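Local coordinates for protein PLP-Dependent L-Arginine Hydroxylase MppP (Streptomyces wadayamensis, PDB 6C9B) that uses pyridoxal phosphate to oxidise L-arginine, yielding 4-hydroxy-2-ketoarginine and 2-ketoarginine as products, at residues B[131-143]-B[159-171]. Numbering follows the deposited sequence.
Sequences PVEEDALHGADLS and NNPTGRVLAEERL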
loop_
_atom_site.group_PDB
_atom_site.type_symbol
_atom_site.label_atom_id
_atom_site.label_comp_id
_atom_site.label_asym_id
_atom_site.label_seq_id
_atom_site.Cartn_x
_atom_site.Cartn_y
_atom_site.Cartn_z
ATOM N N PRO B 131 3.824 5.097 26.595
ATOM C CA PRO B 131 4.932 4.153 26.392
ATOM C C PRO B 131 5.015 3.112 27.494
ATOM O O PRO B 131 4.823 3.423 28.671
ATOM C CB PRO B 131 6.167 5.051 26.419
ATOM C CG PRO B 131 5.778 6.199 27.260
ATOM C CD PRO B 131 4.326 6.445 26.935
ATOM N N VAL B 132 5.311 1.877 27.103
ATOM C CA VAL B 132 5.601 0.793 28.043
ATOM C C VAL B 132 7.005 0.302 27.739
ATOM O O VAL B 132 7.254 -0.228 26.651
ATOM C CB VAL B 132 4.593 -0.356 27.939
ATOM C CG1 VAL B 132 4.858 -1.384 29.029
ATOM C CG2 VAL B 132 3.176 0.172 28.041
ATOM N N GLU B 133 7.933 0.523 28.677
ATOM C CA GLU B 133 9.302 0.082 28.462
ATOM C C GLU B 133 9.350 -1.439 28.458
ATOM O O GLU B 133 8.512 -2.111 29.066
ATOM C CB GLU B 133 10.237 0.608 29.558
ATOM C CG GLU B 133 10.333 2.124 29.611
ATOM C CD GLU B 133 11.076 2.728 28.416
ATOM O OE1 GLU B 133 12.091 2.149 27.947
ATOM O OE2 GLU B 133 10.643 3.803 27.965
ATOM N N GLU B 134 10.388 -1.974 27.817
ATOM C CA GLU B 134 10.453 -3.417 27.631
ATOM C C GLU B 134 10.516 -4.148 28.962
ATOM O O GLU B 134 9.884 -5.193 29.122
ATOM C CB GLU B 134 11.640 -3.784 26.740
ATOM C CG GLU B 134 11.411 -3.412 25.325
ATOM C CD GLU B 134 12.477 -3.906 24.398
ATOM O OE1 GLU B 134 13.669 -3.650 24.721
ATOM O OE2 GLU B 134 12.107 -4.535 23.373
ATOM N N ASP B 135 11.266 -3.620 29.947
ATOM C CA ASP B 135 11.359 -4.314 31.222
ATOM C C ASP B 135 9.997 -4.445 31.873
ATOM O O ASP B 135 9.668 -5.504 32.424
ATOM C CB ASP B 135 12.300 -3.579 32.157
ATOM C CG ASP B 135 13.747 -3.907 31.897
ATOM O OD1 ASP B 135 13.999 -4.845 31.108
ATOM O OD2 ASP B 135 14.613 -3.219 32.472
ATOM N N ALA B 136 9.192 -3.378 31.821
ATOM C CA ALA B 136 7.844 -3.432 32.382
ATOM C C ALA B 136 6.962 -4.417 31.629
ATOM O O ALA B 136 6.198 -5.182 32.242
ATOM C CB ALA B 136 7.211 -2.030 32.366
ATOM N N LEU B 137 7.033 -4.405 30.299
ATOM C CA LEU B 137 6.170 -5.257 29.485
ATOM C C LEU B 137 6.438 -6.740 29.720
ATOM O O LEU B 137 5.510 -7.552 29.826
ATOM C CB LEU B 137 6.392 -4.930 28.008
ATOM C CG LEU B 137 5.661 -5.820 27.011
ATOM C CD1 LEU B 137 4.180 -5.638 27.157
ATOM C CD2 LEU B 137 6.114 -5.471 25.576
ATOM N N HIS B 138 7.706 -7.123 29.739
ATOM C CA HIS B 138 8.068 -8.525 29.873
ATOM C C HIS B 138 8.083 -8.985 31.319
ATOM O O HIS B 138 7.795 -10.158 31.594
ATOM C CB HIS B 138 9.446 -8.765 29.243
ATOM C CG HIS B 138 9.461 -8.518 27.769
ATOM N ND1 HIS B 138 9.122 -9.487 26.850
ATOM C CD2 HIS B 138 9.685 -7.390 27.063
ATOM C CE1 HIS B 138 9.170 -8.972 25.633
ATOM N NE2 HIS B 138 9.512 -7.699 25.734
ATOM N N GLY B 139 8.391 -8.088 32.254
ATOM C CA GLY B 139 8.741 -8.506 33.603
ATOM C C GLY B 139 7.596 -8.507 34.588
ATOM O O GLY B 139 7.694 -9.170 35.627
ATOM N N ALA B 140 6.503 -7.790 34.302
ATOM C CA ALA B 140 5.448 -7.665 35.297
ATOM C C ALA B 140 4.110 -7.484 34.607
ATOM O O ALA B 140 4.047 -7.040 33.466
ATOM C CB ALA B 140 5.709 -6.485 36.229
ATOM N N ASP B 141 3.039 -7.827 35.323
ATOM C CA ASP B 141 1.712 -7.504 34.826
ATOM C C ASP B 141 1.613 -6.000 34.592
ATOM O O ASP B 141 2.203 -5.199 35.319
ATOM C CB ASP B 141 0.637 -7.911 35.830
ATOM C CG ASP B 141 0.461 -9.395 35.968
ATOM O OD1 ASP B 141 1.206 -10.176 35.362
ATOM O OD2 ASP B 141 -0.469 -9.788 36.716
ATOM N N LEU B 142 0.829 -5.600 33.596
ATOM C CA LEU B 142 0.467 -4.194 33.488
ATOM C C LEU B 142 -0.472 -3.787 34.616
ATOM O O LEU B 142 -1.260 -4.589 35.140
ATOM C CB LEU B 142 -0.195 -3.901 32.139
ATOM C CG LEU B 142 0.656 -4.270 30.929
ATOM C CD1 LEU B 142 -0.096 -3.944 29.617
ATOM C CD2 LEU B 142 2.012 -3.570 30.972
ATOM N N SER B 143 -0.372 -2.522 35.019
ATOM C CA SER B 143 -1.145 -2.062 36.160
ATOM C C SER B 143 -2.613 -1.914 35.772
ATOM O O SER B 143 -2.963 -1.703 34.610
ATOM C CB SER B 143 -0.585 -0.736 36.684
ATOM O OG SER B 143 -0.939 0.334 35.831
ATOM N N ASN B 159 10.664 -7.689 18.936
ATOM C CA ASN B 159 10.638 -6.248 18.773
ATOM C C ASN B 159 11.681 -5.824 17.754
ATOM O O ASN B 159 12.725 -6.469 17.575
ATOM C CB ASN B 159 10.871 -5.523 20.091
ATOM C CG ASN B 159 10.424 -4.049 20.042
ATOM O OD1 ASN B 159 9.731 -3.591 19.087
ATOM N ND2 ASN B 159 10.797 -3.299 21.061
ATOM N N ASN B 160 11.366 -4.750 17.083
ATOM C CA ASN B 160 12.272 -4.001 16.208
ATOM C C ASN B 160 12.469 -2.689 16.930
ATOM O O ASN B 160 11.506 -1.921 17.047
ATOM C CB ASN B 160 11.621 -3.794 14.844
ATOM C CG ASN B 160 12.471 -3.022 13.895
ATOM O OD1 ASN B 160 13.573 -2.576 14.224
ATOM N ND2 ASN B 160 11.989 -2.910 12.679
ATOM N N PRO B 161 13.659 -2.362 17.444
ATOM C CA PRO B 161 14.978 -2.849 17.033
ATOM C C PRO B 161 15.692 -3.845 17.934
ATOM O O PRO B 161 16.814 -4.267 17.649
ATOM C CB PRO B 161 15.775 -1.542 16.977
ATOM C CG PRO B 161 15.236 -0.781 18.155
ATOM C CD PRO B 161 13.757 -1.080 18.168
ATOM N N THR B 162 15.068 -4.256 19.024
ATOM C CA THR B 162 15.797 -4.934 20.078
ATOM C C THR B 162 15.828 -6.448 19.939
ATOM O O THR B 162 16.634 -7.098 20.618
ATOM C CB THR B 162 15.171 -4.635 21.436
ATOM O OG1 THR B 162 13.897 -5.293 21.487
ATOM C CG2 THR B 162 15.028 -3.134 21.685
ATOM N N GLY B 163 14.957 -7.019 19.120
ATOM C CA GLY B 163 14.823 -8.463 19.007
ATOM C C GLY B 163 14.141 -9.151 20.167
ATOM O O GLY B 163 14.059 -10.384 20.173
ATOM N N ARG B 164 13.686 -8.413 21.170
ATOM C CA ARG B 164 13.157 -9.047 22.363
ATOM C C ARG B 164 11.849 -9.739 22.032
ATOM O O ARG B 164 10.974 -9.153 21.392
ATOM C CB ARG B 164 12.952 -7.996 23.452
ATOM C CG ARG B 164 12.904 -8.541 24.863
ATOM C CD ARG B 164 13.795 -7.704 25.789
ATOM N NE ARG B 164 13.441 -7.910 27.195
ATOM C CZ ARG B 164 13.597 -7.008 28.160
ATOM N NH1 ARG B 164 14.113 -5.808 27.907
ATOM N NH2 ARG B 164 13.216 -7.311 29.393
ATOM N N VAL B 165 11.691 -10.967 22.510
ATOM C CA VAL B 165 10.539 -11.797 22.172
ATOM C C VAL B 165 9.623 -11.882 23.383
ATOM O O VAL B 165 10.059 -12.262 24.475
ATOM C CB VAL B 165 10.977 -13.206 21.749
ATOM C CG1 VAL B 165 9.783 -14.110 21.529
ATOM C CG2 VAL B 165 11.820 -13.145 20.494
ATOM N N LEU B 166 8.338 -11.629 23.163
ATOM C CA LEU B 166 7.352 -11.804 24.219
ATOM C C LEU B 166 7.120 -13.295 24.408
ATOM O O LEU B 166 6.608 -13.969 23.508
ATOM C CB LEU B 166 6.066 -11.075 23.847
ATOM C CG LEU B 166 5.016 -10.927 24.928
ATOM C CD1 LEU B 166 5.481 -9.926 25.973
ATOM C CD2 LEU B 166 3.708 -10.485 24.279
ATOM N N ALA B 167 7.538 -13.816 25.556
ATOM C CA ALA B 167 7.436 -15.241 25.845
ATOM C C ALA B 167 5.973 -15.648 26.047
ATOM O O ALA B 167 5.108 -14.831 26.386
ATOM C CB ALA B 167 8.243 -15.578 27.085
ATOM N N GLU B 168 5.717 -16.939 25.830
ATOM C CA GLU B 168 4.352 -17.455 25.817
ATOM C C GLU B 168 3.654 -17.169 27.129
ATOM O O GLU B 168 2.477 -16.805 27.146
ATOM C CB GLU B 168 4.362 -18.960 25.523
ATOM C CG GLU B 168 2.961 -19.586 25.470
ATOM C CD GLU B 168 2.923 -21.005 24.949
ATOM O OE1 GLU B 168 1.805 -21.575 24.957
ATOM O OE2 GLU B 168 3.980 -21.553 24.547
ATOM N N GLU B 169 4.362 -17.333 28.243
ATOM C CA GLU B 169 3.710 -17.142 29.530
ATOM C C GLU B 169 3.321 -15.682 29.735
ATOM O O GLU B 169 2.292 -15.396 30.351
ATOM C CB GLU B 169 4.624 -17.649 30.655
ATOM C CG GLU B 169 6.008 -16.970 30.727
ATOM C CD GLU B 169 7.141 -17.634 29.898
ATOM O OE1 GLU B 169 6.884 -18.428 28.947
ATOM O OE2 GLU B 169 8.321 -17.329 30.209
ATOM N N ARG B 170 4.104 -14.752 29.197
ATOM C CA ARG B 170 3.734 -13.343 29.323
ATOM C C ARG B 170 2.659 -12.957 28.320
ATOM O O ARG B 170 1.744 -12.200 28.659
ATOM C CB ARG B 170 4.967 -12.457 29.159
ATOM C CG ARG B 170 4.693 -10.947 29.207
ATOM C CD ARG B 170 3.974 -10.481 30.468
ATOM N NE ARG B 170 4.740 -10.732 31.691
ATOM C CZ ARG B 170 4.223 -10.689 32.922
ATOM N NH1 ARG B 170 2.944 -10.400 33.111
ATOM N NH2 ARG B 170 4.990 -10.931 33.968
ATOM N N LEU B 171 2.725 -13.479 27.085
ATOM C CA LEU B 171 1.606 -13.256 26.168
ATOM C C LEU B 171 0.317 -13.740 26.795
ATOM O O LEU B 171 -0.711 -13.049 26.738
ATOM C CB LEU B 171 1.832 -13.964 24.833
ATOM C CG LEU B 171 0.690 -13.770 23.814
ATOM C CD1 LEU B 171 0.517 -12.311 23.401
ATOM C CD2 LEU B 171 0.884 -14.618 22.542
HETATM O O HOH W 1 15.706 -5.235 25.682
HETATM O O HOH W 2 8.654 -12.072 27.638
HETATM O O HOH W 3 7.332 -12.498 33.472
HETATM O O HOH W 4 4.201 -10.923 36.876
#
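In the large, pyridoxal phosphate-binding part of this fold type I aminotransferase-like chain, the active-site loop bearing N160, whose ND2 bonds the bound product and O3 of the cofactor-modified residue at position 221, is joined to the short helix 134-139 through E134. The loop has a cis peptide before P161. The carboxylate oxygen OE2 of E134 takes two bonds. T162 OG1, 2.7 Å from E134 OE2, donates to its syn lone pair, whereas N159 ND2, 2.9 Å from E134 OE2, arrives 52° out of the carboxylate plane. The other carboxylate oxygen, OE1, reaches R164 NH1 through a water that donates to the acid and accepts from the arginine. T162 OG1 also accepts from R164 N, closing an ST turn; N159 ND2 additionally bonds P113 O, and N159 OD1 bonds T114 OG1.

The R164 side chain passes that of H138 in the opposite sense, ring and guanidinium planes 17° apart. Its CG makes a CH-pi contact 3.9 Å from the H138 ring centroid, and L137 CG lies over the opposite face. At the guanidinium edge, R164 NH2 meets D135 OD1 at 3.1 Å in a salt bridge. A water links H138 ND1 to the backbone N of A167, the N-cap residue of helix 168-181.

R170 closes the far end. With CG anti to the backbone N (chi1 177°) and bends at chi2 and chi3, its guanidinium folds over the end of helix 134-139: NE donates to H138 O at 3.1 Å from above the carbonyl plane, and NH1 reaches the anti lone pair of D141 OD1 at 2.9 Å. D141 OD2 forms a salt bridge with R173 NE.

L137 and L166 both touch V155 of strand 152-156, while V111 of strand 107-112 lies against E134 and L137. Edge strand 128-133 leads into helix 134-139, which meets the start of helix 168-181.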